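Local coordinates for Lin2004 protein (Listeria innocua, PDB 2HUJ) that is of unknown function but represents the bacterial DUF1798 family and adopts a four-helical bundle fold, at residues 48-51 / 55-58; 103-108 / 113-118. One frame throughout, in Å; residues are numbered along the deposited sequence.

Contact 1. Residues 48-51 / 55-58; sequences KPFD and DMKP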
loop_
_atom_site.group_PDB
_atom_site.type_symbol
_atom_site.label_atom_id
_atom_site.label_comp_id
_atom_site.label_asym_id
_atom_site.label_seq_id
_atom_site.Cartn_x
_atom_site.Cartn_y
_atom_site.Cartn_z
ATOM N N LYS A 48 4.960 15.033 16.362
ATOM C CA LYS A 48 5.039 16.342 15.719
ATOM C C LYS A 48 3.633 16.907 15.552
ATOM O O LYS A 48 2.718 16.168 15.228
ATOM C CB LYS A 48 5.680 16.203 14.345
ATOM C CG LYS A 48 7.102 15.671 14.383
ATOM C CD LYS A 48 7.602 15.390 12.970
ATOM C CE LYS A 48 7.043 14.081 12.384
ATOM N NZ LYS A 48 7.665 12.926 13.069
ATOM N N PRO A 49 3.453 18.220 15.742
ATOM C CA PRO A 49 2.153 18.787 15.399
ATOM C C PRO A 49 1.944 18.742 13.891
ATOM O O PRO A 49 2.919 18.631 13.135
ATOM C CB PRO A 49 2.269 20.240 15.871
ATOM C CG PRO A 49 3.740 20.527 15.833
ATOM C CD PRO A 49 4.388 19.244 16.246
ATOM N N PHE A 50 0.689 18.795 13.457
ATOM C CA PHE A 50 0.409 18.782 12.039
ATOM C C PHE A 50 -0.831 19.592 11.754
ATOM O O PHE A 50 -1.648 19.799 12.636
ATOM C CB PHE A 50 0.243 17.351 11.523
ATOM C CG PHE A 50 -1.032 16.695 11.960
ATOM C CD1 PHE A 50 -1.098 16.031 13.170
ATOM C CD2 PHE A 50 -2.170 16.736 11.155
ATOM C CE1 PHE A 50 -2.268 15.423 13.579
ATOM C CE2 PHE A 50 -3.342 16.124 11.570
ATOM C CZ PHE A 50 -3.384 15.475 12.774
ATOM N N ASP A 51 -0.959 20.036 10.515
ATOM C CA ASP A 51 -2.137 20.748 10.058
ATOM C C ASP A 51 -2.929 19.840 9.127
ATOM O O ASP A 51 -2.349 19.160 8.242
ATOM C CB ASP A 51 -1.722 21.994 9.280
ATOM C CG ASP A 51 -2.905 22.801 8.855
ATOM O OD1 ASP A 51 -3.390 23.578 9.701
ATOM O OD2 ASP A 51 -3.386 22.654 7.713
ATOM N N ASP A 55 -0.741 19.232 5.920
ATOM C CA ASP A 55 0.038 18.001 6.118
ATOM C C ASP A 55 -0.733 16.698 5.877
ATOM O O ASP A 55 -0.341 15.895 5.031
ATOM C CB ASP A 55 0.607 17.996 7.536
ATOM C CG ASP A 55 1.460 19.223 7.822
ATOM O OD1 ASP A 55 2.327 19.550 6.974
ATOM O OD2 ASP A 55 1.251 19.893 8.859
HETATM N N MSE A 56 -1.823 16.500 6.619
HETATM C CA MSE A 56 -2.552 15.237 6.558
HETATM C C MSE A 56 -3.266 15.015 5.228
HETATM O O MSE A 56 -3.071 13.957 4.623
HETATM C CB MSE A 56 -3.570 15.112 7.698
HETATM C CG MSE A 56 -4.353 13.775 7.716
HETATM SE SE MSE A 56 -5.560 13.650 9.219
HETATM C CE MSE A 56 -4.345 12.863 10.532
ATOM N N LYS A 57 -4.120 15.948 4.800
ATOM C CA LYS A 57 -4.910 15.715 3.584
ATOM C C LYS A 57 -4.047 15.372 2.354
ATOM O O LYS A 57 -4.335 14.409 1.647
ATOM C CB LYS A 57 -5.861 16.874 3.312
ATOM C CG LYS A 57 -6.792 16.659 2.128
ATOM C CD LYS A 57 -7.558 17.926 1.820
ATOM C CE LYS A 57 -8.394 17.725 0.586
ATOM N NZ LYS A 57 -7.584 17.669 -0.652
ATOM N N PRO A 58 -2.998 16.145 2.098
ATOM C CA PRO A 58 -2.138 15.829 0.951
ATOM C C PRO A 58 -1.485 14.439 1.058
ATOM O O PRO A 58 -1.357 13.735 0.066
ATOM C CB PRO A 58 -1.084 16.931 1.001
ATOM C CG PRO A 58 -1.809 18.073 1.720
ATOM C CD PRO A 58 -2.590 17.397 2.764
#
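Asp51 and Asp55 make the closest backbone approach, with their CA atoms 5.3 Å apart, where the extended loop 48-51 runs into the first turns of helix 52-81. The carbonyl of Asp51 takes two backbone donors: Asp55 N, at 2.8 Å from Asp51 O, is the normal i+4 partner, and Met56 N, at 3.2 Å from the same oxygen, adds an i+5 bond. They arrive from opposite faces of the carbonyl plane, so the oxygen is held between them. The second bond is the straighter, its N-H...O angle being 162° against 147° for the first.

Asp51 is the N-cap of this helix. Its carboxylate turns forward to Lys54 N through OD2, while its own backbone N is bound by the side chain of Asp55. The pattern resembles a capping box, but the side chain that binds the N-cap N-H comes from Asp55, one residue beyond the N3 position. Asp55 OD2 lies 2.8 Å from Asp51 N in a nearly linear bond (168°), met on the anti side of the carboxylate and close to its plane. With Asp55 CG beside its own backbone N, the carboxylate is directed back along the chain to the loop. The two carboxylates do not meet, and each binds backbone N-H near the helix start, where the dipole would probably favour negative charge.

Phe50 carries the apolar part. Its ring, set by CG between the backbone N and carbonyl carbon, crosses selenomethionine Met56 obliquely: Phe50 CE2 is 3.6 Å from Met56 CE, the methyl being swung round by the bend at the last torsion. Met56 SE lies 5.2 Å from the ring centroid, an oblique Met-aromatic contact. Phe50 also meets the ring of Phe106.

Contact 2. Residues 103-108 / 113-118; sequences VSAFNG and KHFLDH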
loop_
_atom_site.group_PDB
_atom_site.type_symbol
_atom_site.label_atom_id
_atom_site.label_comp_id
_atom_site.label_asym_id
_atom_site.label_seq_id
_atom_site.Cartn_x
_atom_site.Cartn_y
_atom_site.Cartn_z
ATOM N N VAL A 103 -3.646 7.697 7.675
ATOM C CA VAL A 103 -4.288 8.583 8.672
ATOM C C VAL A 103 -3.697 8.402 10.081
ATOM O O VAL A 103 -3.337 9.365 10.739
ATOM C CB VAL A 103 -5.790 8.350 8.693
ATOM C CG1 VAL A 103 -6.440 9.181 9.753
ATOM C CG2 VAL A 103 -6.377 8.632 7.322
ATOM N N SER A 104 -3.536 7.148 10.516
ATOM C CA SER A 104 -2.999 6.839 11.859
ATOM C C SER A 104 -1.537 7.248 12.047
ATOM O O SER A 104 -1.114 7.482 13.171
ATOM C CB SER A 104 -3.139 5.338 12.129
ATOM O OG SER A 104 -4.510 4.996 12.213
ATOM N N ALA A 105 -0.773 7.328 10.946
ATOM C CA ALA A 105 0.639 7.661 11.037
ATOM C C ALA A 105 0.903 9.037 11.711
ATOM O O ALA A 105 1.952 9.269 12.255
ATOM C CB ALA A 105 1.241 7.657 9.686
ATOM N N PHE A 106 -0.058 9.945 11.624
ATOM C CA PHE A 106 0.097 11.264 12.246
ATOM C C PHE A 106 -0.043 11.249 13.760
ATOM O O PHE A 106 0.201 12.270 14.401
ATOM C CB PHE A 106 -0.909 12.238 11.625
ATOM C CG PHE A 106 -0.567 12.592 10.205
ATOM C CD1 PHE A 106 -0.974 11.787 9.153
ATOM C CD2 PHE A 106 0.256 13.682 9.939
ATOM C CE1 PHE A 106 -0.615 12.095 7.846
ATOM C CE2 PHE A 106 0.634 13.990 8.621
ATOM C CZ PHE A 106 0.190 13.193 7.584
ATOM N N ASN A 107 -0.415 10.093 14.322
ATOM C CA ASN A 107 -0.597 9.930 15.740
ATOM C C ASN A 107 0.317 8.820 16.244
ATOM O O ASN A 107 0.033 7.625 16.056
ATOM C CB ASN A 107 -2.046 9.586 16.033
ATOM C CG ASN A 107 -2.301 9.348 17.516
ATOM O OD1 ASN A 107 -1.454 9.618 18.369
ATOM N ND2 ASN A 107 -3.488 8.843 17.825
ATOM N N GLY A 108 1.418 9.219 16.858
ATOM C CA GLY A 108 2.376 8.276 17.408
ATOM C C GLY A 108 1.852 7.390 18.513
ATOM O O GLY A 108 2.488 6.405 18.850
ATOM N N LYS A 113 0.757 -2.656 17.932
ATOM C CA LYS A 113 0.551 -3.964 17.294
ATOM C C LYS A 113 -0.447 -3.892 16.149
ATOM O O LYS A 113 -0.206 -4.468 15.078
ATOM C CB LYS A 113 0.187 -5.062 18.316
ATOM C CG LYS A 113 0.004 -6.465 17.704
ATOM C CD LYS A 113 -0.281 -7.513 18.763
ATOM C CE LYS A 113 -0.524 -8.901 18.157
ATOM N NZ LYS A 113 -1.660 -8.851 17.171
ATOM N N HIS A 114 -1.547 -3.163 16.330
ATOM C CA HIS A 114 -2.526 -3.004 15.251
ATOM C C HIS A 114 -1.871 -2.368 14.017
ATOM O O HIS A 114 -2.021 -2.845 12.882
ATOM C CB HIS A 114 -3.731 -2.170 15.701
ATOM C CG HIS A 114 -4.614 -2.872 16.682
ATOM N ND1 HIS A 114 -4.558 -4.237 16.899
ATOM C CD2 HIS A 114 -5.566 -2.399 17.524
ATOM C CE1 HIS A 114 -5.443 -4.573 17.822
ATOM N NE2 HIS A 114 -6.066 -3.477 18.221
ATOM N N PHE A 115 -1.101 -1.305 14.236
ATOM C CA PHE A 115 -0.414 -0.632 13.124
ATOM C C PHE A 115 0.560 -1.573 12.420
ATOM O O PHE A 115 0.514 -1.737 11.205
ATOM C CB PHE A 115 0.289 0.633 13.633
ATOM C CG PHE A 115 0.519 1.668 12.563
ATOM C CD1 PHE A 115 1.327 1.374 11.455
ATOM C CD2 PHE A 115 -0.002 2.936 12.672
ATOM C CE1 PHE A 115 1.559 2.307 10.448
ATOM C CE2 PHE A 115 0.221 3.875 11.647
ATOM C CZ PHE A 115 1.029 3.581 10.570
ATOM N N LEU A 116 1.440 -2.180 13.198
ATOM C CA LEU A 116 2.381 -3.183 12.705
ATOM C C LEU A 116 1.673 -4.241 11.854
ATOM O O LEU A 116 2.148 -4.581 10.792
ATOM C CB LEU A 116 3.037 -3.872 13.875
ATOM C CG LEU A 116 3.964 -5.048 13.546
ATOM C CD1 LEU A 116 5.178 -4.545 12.813
ATOM C CD2 LEU A 116 4.351 -5.782 14.794
ATOM N N ASP A 117 0.570 -4.792 12.377
ATOM C CA ASP A 117 -0.128 -5.871 11.682
ATOM C C ASP A 117 -0.697 -5.421 10.351
ATOM O O ASP A 117 -0.669 -6.173 9.382
ATOM C CB ASP A 117 -1.213 -6.496 12.553
ATOM C CG ASP A 117 -0.661 -7.349 13.705
ATOM O OD1 ASP A 117 0.547 -7.716 13.758
ATOM O OD2 ASP A 117 -1.476 -7.687 14.596
ATOM N N HIS A 118 -1.196 -4.185 10.320
ATOM C CA HIS A 118 -1.678 -3.571 9.056
ATOM C C HIS A 118 -0.566 -3.297 8.083
ATOM O O HIS A 118 -0.695 -3.576 6.870
ATOM C CB HIS A 118 -2.485 -2.348 9.370
ATOM C CG HIS A 118 -3.844 -2.685 9.883
ATOM N ND1 HIS A 118 -4.042 -3.202 11.150
ATOM C CD2 HIS A 118 -5.048 -2.750 9.254
ATOM C CE1 HIS A 118 -5.330 -3.482 11.312
ATOM N NE2 HIS A 118 -5.963 -3.217 10.178
#
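The connection between helices 88-104 and 112-137 of the four-helix bundle is packed here by one aromatic ring: Phe115 reaches across to Ser104 and Ala105 of segment 103-108. The backbones stay well apart, the nearest CA atoms being those of Ser104 and Phe115 at 8.0 Å, and the ring spans the gap. A chi1 of -156°, roughly trans to the backbone N, carries the ring of Phe115 out from its helix, so that CE2 and CZ lead. Ala105 N lies near the ring plane at the edge, 3.7 Å from Phe115 CE2. Ser104 CB approaches the same carbon obliquely, also at 3.7 Å, while Ala105 CB is a looser neighbour of CZ. Beyond the contact Phe115 stacks on Tyr40 of helix 16-45.

The turn that receives the ring is type I, from Ser104 to Asn107, and is closed by Asn107 N to Ser104 O at 2.9 Å. Ser104 OG is bonded back to Met100 O, while its CB touches the ring. Two carbonyls of the turn have side-chain donors as well: Ser104 O is bound by Ser110 OG, and Ala105 O by Asn43 ND2 of helix 16-45, which ties the turn to a further helix of the bundle. Between the two segments themselves the joint rests on van der Waals contact with the ring atoms CD2, CE2 and CZ, with little directional chemistry to fix its geometry.

In the fold
Contact 1 closes before contact 2 opens along the chain, yet their centres are only about 15 Å apart and they meet directly at one end of the bundle. Phe106, in the turn of 103-108, bridges them: its CZ is 3.6 Å from Met56 CA, and its CD2 is 3.8 Å from Phe50 CG. Met56 CE adds a third approach, 3.6 Å from Val103 O. The CB of Phe106 points away from segment 113-118, so segment 103-108 offers Ser104 and Ala105 to one helix and Phe106 to another. Helix 52-81 and helix 112-137 are thus joined through this segment, and Phe59 meets the Phe106 ring edge-to-face.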